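Local coordinates for protein beta-N-acetylhexosaminidase (Arthrobacter aurescens, PDB 3RCN) that probably hydrolyses terminal non-reducing N-acetyl-D-hexosamine residues from N-acetyl-beta-D-hexosaminides, as a member of glycosyl hydrolase family 20, at residues L428-E433 / R489-L495. Residues are numbered along the deposited sequence; the frame is centred on the assembly and turned at random.
Sequences LQAVYE and RDYDEFL
Tyr432 OH is held by Glu480 OE2 of helix 474-483 and by a water that donates to it from 3.0 Å and itself accepts from Asp490 N. The contact packs helix 428-432 against the start of helix 491-508 and the residues leading into it, at the edge of the family 20 TIM barrel, the segment axes crossing at 117°. The Tyr432 ring is sandwiched. Arg489 CD lies over one face, 3.7 Å from the ring centroid; on the opposite face Phe494 forms an offset stack, planes 25° apart. A second water accepts from Arg489 NH2 and donates to Tyr432 O, 2.9 Å from that oxygen. Beside this sandwich, the Tyr491 ring presents its edge to Tyr432 CD2 and one face to Gln429. With CG anti to the backbone N (chi1 179°) and an extended chain beyond it, Gln429 runs across that face and lays its amide almost parallel to the ring. Leu428 CD2 lies 3.7 Å from Tyr491 OH. Replacing Tyr491 by an alanine would probably leave the Gln429 chain without its platform and open a gap beside Leu428. Gln429 CB sits over the Tyr491 ring centre, 3.4 Å from the centroid, and Leu495 CG lies on the opposite face, offset toward the rim.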
loop_
_atom_site.group_PDB
_atom_site.type_symbol
_atom_site.label_atom_id
_atom_site.label_comp_id
_atom_site.label_asym_id
_atom_site.label_seq_id
_atom_site.Cartn_x
_atom_site.Cartn_y
_atom_site.Cartn_z
ATOM N N LEU A 428 5.649 -1.224 25.568
ATOM C CA LEU A 428 6.631 -0.371 24.921
ATOM C C LEU A 428 7.885 -0.247 25.787
ATOM O O LEU A 428 9.003 -0.307 25.287
ATOM C CB LEU A 428 6.036 1.010 24.648
ATOM C CG LEU A 428 6.989 1.945 23.916
ATOM C CD1 LEU A 428 7.358 1.376 22.541
ATOM C CD2 LEU A 428 6.345 3.306 23.785
ATOM N N GLN A 429 7.691 -0.074 27.089
ATOM C CA GLN A 429 8.810 0.127 27.993
ATOM C C GLN A 429 9.573 -1.185 28.205
ATOM O O GLN A 429 10.800 -1.208 28.165
ATOM C CB GLN A 429 8.318 0.707 29.317
ATOM C CG GLN A 429 9.399 0.948 30.359
ATOM C CD GLN A 429 8.817 1.424 31.685
ATOM O OE1 GLN A 429 9.547 1.710 32.625
ATOM N NE2 GLN A 429 7.492 1.510 31.762
ATOM N N ALA A 430 8.842 -2.275 28.409
ATOM C CA ALA A 430 9.465 -3.576 28.609
ATOM C C ALA A 430 10.402 -3.907 27.447
ATOM O O ALA A 430 11.547 -4.296 27.643
ATOM C CB ALA A 430 8.401 -4.653 28.771
ATOM N N VAL A 431 9.896 -3.735 26.236
ATOM C CA VAL A 431 10.636 -4.018 25.021
ATOM C C VAL A 431 11.847 -3.092 24.872
ATOM O O VAL A 431 12.848 -3.463 24.257
ATOM C CB VAL A 431 9.693 -3.874 23.799
ATOM C CG1 VAL A 431 10.390 -3.213 22.624
ATOM C CG2 VAL A 431 9.104 -5.216 23.421
ATOM N N TYR A 432 11.752 -1.883 25.423
ATOM C CA TYR A 432 12.831 -0.912 25.280
ATOM C C TYR A 432 13.958 -1.221 26.235
ATOM O O TYR A 432 15.101 -0.822 26.018
ATOM C CB TYR A 432 12.344 0.504 25.544
ATOM C CG TYR A 432 13.416 1.568 25.355
ATOM C CD1 TYR A 432 13.898 1.878 24.083
ATOM C CD2 TYR A 432 13.928 2.283 26.441
ATOM C CE1 TYR A 432 14.870 2.857 23.897
ATOM C CE2 TYR A 432 14.904 3.261 26.265
ATOM C CZ TYR A 432 15.364 3.544 24.989
ATOM O OH TYR A 432 16.325 4.506 24.798
ATOM N N GLU A 433 13.618 -1.920 27.305
ATOM C CA GLU A 433 14.585 -2.281 28.326
ATOM C C GLU A 433 15.182 -3.688 28.138
ATOM O O GLU A 433 15.976 -4.134 28.944
ATOM C CB GLU A 433 13.967 -2.073 29.702
ATOM C CG GLU A 433 13.624 -0.592 29.949
ATOM C CD GLU A 433 13.107 -0.320 31.353
ATOM O OE1 GLU A 433 12.825 -1.299 32.094
ATOM O OE2 GLU A 433 12.985 0.876 31.711
ATOM N N ARG A 489 20.704 4.602 27.799
ATOM C CA ARG A 489 19.315 4.139 27.768
ATOM C C ARG A 489 18.493 4.547 28.992
ATOM O O ARG A 489 18.784 4.134 30.115
ATOM C CB ARG A 489 19.263 2.620 27.597
ATOM C CG ARG A 489 17.860 2.034 27.621
ATOM C CD ARG A 489 17.611 1.156 26.404
ATOM N NE ARG A 489 18.386 1.609 25.256
ATOM C CZ ARG A 489 19.198 0.826 24.555
ATOM N NH1 ARG A 489 19.875 1.328 23.531
ATOM N NH2 ARG A 489 19.333 -0.459 24.872
ATOM N N ASP A 490 17.479 5.378 28.749
ATOM C CA ASP A 490 16.461 5.737 29.737
ATOM C C ASP A 490 15.093 5.805 29.042
ATOM O O ASP A 490 14.926 6.518 28.048
ATOM C CB ASP A 490 16.804 7.081 30.393
ATOM C CG ASP A 490 15.636 7.680 31.174
ATOM O OD1 ASP A 490 14.904 6.925 31.855
ATOM O OD2 ASP A 490 15.456 8.918 31.117
ATOM N N TYR A 491 14.109 5.089 29.575
ATOM C CA TYR A 491 12.800 5.023 28.931
ATOM C C TYR A 491 12.085 6.367 28.887
ATOM O O TYR A 491 11.507 6.722 27.861
ATOM C CB TYR A 491 11.899 3.980 29.600
ATOM C CG TYR A 491 10.499 3.936 29.034
ATOM C CD1 TYR A 491 10.269 3.521 27.727
ATOM C CD2 TYR A 491 9.407 4.312 29.802
ATOM C CE1 TYR A 491 8.993 3.477 27.206
ATOM C CE2 TYR A 491 8.126 4.269 29.293
ATOM C CZ TYR A 491 7.922 3.849 27.993
ATOM O OH TYR A 491 6.642 3.809 27.476
ATOM N N ASP A 492 12.118 7.101 29.998
ATOM C CA ASP A 492 11.405 8.374 30.100
ATOM C C ASP A 492 11.936 9.368 29.083
ATOM O O ASP A 492 11.180 10.144 28.502
ATOM C CB ASP A 492 11.514 8.960 31.507
ATOM C CG ASP A 492 10.774 8.137 32.540
ATOM O OD1 ASP A 492 9.724 7.548 32.200
ATOM O OD2 ASP A 492 11.252 8.072 33.694
ATOM N N GLU A 493 13.245 9.333 28.873
ATOM C CA GLU A 493 13.881 10.198 27.895
ATOM C C GLU A 493 13.432 9.807 26.491
ATOM O O GLU A 493 13.061 10.666 25.688
ATOM C CB GLU A 493 15.402 10.104 28.027
ATOM C CG GLU A 493 16.166 11.142 27.232
ATOM C CD GLU A 493 16.324 10.771 25.765
ATOM O OE1 GLU A 493 16.716 9.609 25.481
ATOM O OE2 GLU A 493 16.058 11.646 24.905
ATOM N N PHE A 494 13.467 8.504 26.213
ATOM C CA PHE A 494 13.015 7.948 24.939
ATOM C C PHE A 494 11.601 8.402 24.576
ATOM O O PHE A 494 11.335 8.732 23.422
ATOM C CB PHE A 494 13.070 6.418 24.988
ATOM C CG PHE A 494 12.550 5.745 23.742
ATOM C CD1 PHE A 494 13.333 5.667 22.600
ATOM C CD2 PHE A 494 11.282 5.183 23.718
ATOM C CE1 PHE A 494 12.855 5.051 21.450
ATOM C CE2 PHE A 494 10.793 4.562 22.571
ATOM C CZ PHE A 494 11.581 4.495 21.436
ATOM N N LEU A 495 10.701 8.410 25.558
ATOM C CA LEU A 495 9.303 8.782 25.336
ATOM C C LEU A 495 9.159 10.169 24.749
ATOM O O LEU A 495 8.378 10.388 23.822
ATOM C CB LEU A 495 8.521 8.737 26.642
ATOM C CG LEU A 495 7.841 7.419 26.962
ATOM C CD1 LEU A 495 6.855 7.635 28.095
ATOM C CD2 LEU A 495 7.141 6.898 25.721
HETATM O O HOH W 1 4.735 1.054 28.112
HETATM O O HOH W 2 17.785 -1.962 26.345
HETATM O O HOH W 3 17.613 6.874 26.014
#